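Local coordinates for protein antitoxin of toxin-antitoxin system VAPB (Rickettsia felis, PDB 3ZVK) that serves as the antitoxin of a type II toxin-antitoxin pair, binding DNA and neutralizing its cognate toxin VapC2, at residues 31-35 against 36-40. Sequence-based numbering, arbitrary orientation.
Sequences IPLGK and GIVLQ
Ile31 and Val38 exchange two backbone hydrogen bonds in a beta hairpin with a two-residue loop, part of the SpoVT-AbrB (MazE-like) domain and closed by a type II' turn from Leu33 to Gly36. The bond from Val38 N to Ile31 O is 2.7 Å long. Nearer the turn, Leu33 and Gly36 form a second reciprocal pair: Leu33 N to Gly36 O and Gly36 N to Leu33 O are each 3.0 Å. Gly34, with phi 62°, occupies the first corner of the turn. The packed part lies at Gly36 and Ile37, both buried; Ile37, Val38 and Leu39 pair in an antiparallel ladder with the second VapB2 subunit, extending the sheet across the interface. Ile31, Pro32, Gly34 and Lys35 are exposed, and the turn residues Gly34 and Lys35 make the loose end; the side chain of Lys35, bent near its end, comes about 3 Å from a bound MES molecule, probably from the crystallisation liquor. Proline, which lacks an N-H, suits position 32, since this non-hydrogen-bonded pair needs none toward Ile37; Pro32 CA lies 4.2 Å from Ile37 CG2. On the other face, Leu33 has CG anti to the backbone N (chi1 -173°), and its CD2 methyl meets Val38 CG2 at 3.8 Å.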
loop_
_atom_site.group_PDB
_atom_site.type_symbol
_atom_site.label_atom_id
_atom_site.label_comp_id
_atom_site.label_asym_id
_atom_site.label_seq_id
_atom_site.Cartn_x
_atom_site.Cartn_y
_atom_site.Cartn_z
ATOM N N ILE F 31 11.968 14.354 19.775
ATOM C CA ILE F 31 11.627 15.206 20.918
ATOM C C ILE F 31 11.812 14.439 22.246
ATOM O O ILE F 31 11.377 13.297 22.343
ATOM C CB ILE F 31 10.180 15.771 20.709
ATOM C CG1 ILE F 31 10.227 16.996 19.781
ATOM C CG2 ILE F 31 9.469 16.141 22.016
ATOM C CD1 ILE F 31 9.253 16.915 18.678
ATOM N N PRO F 32 12.462 15.015 23.270
ATOM C CA PRO F 32 12.596 14.283 24.549
ATOM C C PRO F 32 11.265 14.173 25.318
ATOM O O PRO F 32 10.411 15.048 25.209
ATOM C CB PRO F 32 13.646 15.103 25.330
ATOM C CG PRO F 32 13.540 16.468 24.785
ATOM C CD PRO F 32 13.056 16.365 23.350
ATOM N N LEU F 33 11.096 13.085 26.075
ATOM C CA LEU F 33 9.919 12.828 26.913
ATOM C C LEU F 33 10.389 11.930 28.047
ATOM O O LEU F 33 10.626 10.735 27.833
ATOM C CB LEU F 33 8.758 12.176 26.127
ATOM C CG LEU F 33 7.414 12.014 26.880
ATOM C CD1 LEU F 33 6.752 13.340 27.114
ATOM C CD2 LEU F 33 6.444 11.142 26.104
ATOM N N GLY F 34 10.585 12.529 29.219
ATOM C CA GLY F 34 11.108 11.825 30.381
ATOM C C GLY F 34 12.499 11.312 30.074
ATOM O O GLY F 34 13.306 12.038 29.481
ATOM N N LYS F 35 12.757 10.028 30.393
ATOM C CA LYS F 35 14.042 9.368 30.134
ATOM C C LYS F 35 14.184 8.936 28.660
ATOM O O LYS F 35 15.252 8.454 28.265
ATOM C CB LYS F 35 14.224 8.158 31.070
ATOM C CG LYS F 35 14.958 8.470 32.368
ATOM C CD LYS F 35 15.124 7.228 33.240
ATOM C CE LYS F 35 16.571 7.007 33.614
ATOM N NZ LYS F 35 17.342 6.311 32.543
ATOM N N GLY F 36 13.125 9.119 27.865
ATOM C CA GLY F 36 13.110 8.712 26.463
ATOM C C GLY F 36 12.901 9.797 25.428
ATOM O O GLY F 36 13.171 10.977 25.672
ATOM N N ILE F 37 12.448 9.386 24.244
ATOM C CA ILE F 37 12.220 10.275 23.108
ATOM C C ILE F 37 10.979 9.901 22.315
ATOM O O ILE F 37 10.632 8.725 22.226
ATOM C CB ILE F 37 13.457 10.324 22.155
ATOM C CG1 ILE F 37 13.905 8.910 21.708
ATOM C CG2 ILE F 37 14.614 11.136 22.744
ATOM C CD1 ILE F 37 14.931 8.843 20.566
ATOM N N VAL F 38 10.370 10.890 21.662
ATOM C CA VAL F 38 9.252 10.677 20.750
ATOM C C VAL F 38 9.798 10.874 19.329
ATOM O O VAL F 38 10.518 11.853 19.084
ATOM C CB VAL F 38 8.049 11.629 21.019
ATOM C CG1 VAL F 38 6.919 11.400 20.007
ATOM C CG2 VAL F 38 7.521 11.454 22.432
ATOM N N LEU F 39 9.472 9.935 18.420
ATOM C CA LEU F 39 9.821 9.993 17.004
ATOM C C LEU F 39 8.490 10.099 16.255
ATOM O O LEU F 39 7.573 9.306 16.500
ATOM C CB LEU F 39 10.631 8.758 16.509
ATOM C CG LEU F 39 11.863 8.251 17.266
ATOM C CD1 LEU F 39 12.437 7.079 16.548
ATOM C CD2 LEU F 39 12.960 9.250 17.300
ATOM N N GLN F 40 8.355 11.110 15.390
ATOM C CA GLN F 40 7.128 11.332 14.613
ATOM C C GLN F 40 7.449 11.549 13.126
ATOM O O GLN F 40 8.448 12.206 12.833
ATOM C CB GLN F 40 6.302 12.517 15.167
ATOM C CG GLN F 40 5.627 12.321 16.551
ATOM C CD GLN F 40 4.629 11.176 16.707
ATOM O OE1 GLN F 40 4.511 10.574 17.789
ATOM N NE2 GLN F 40 3.850 10.876 15.661
#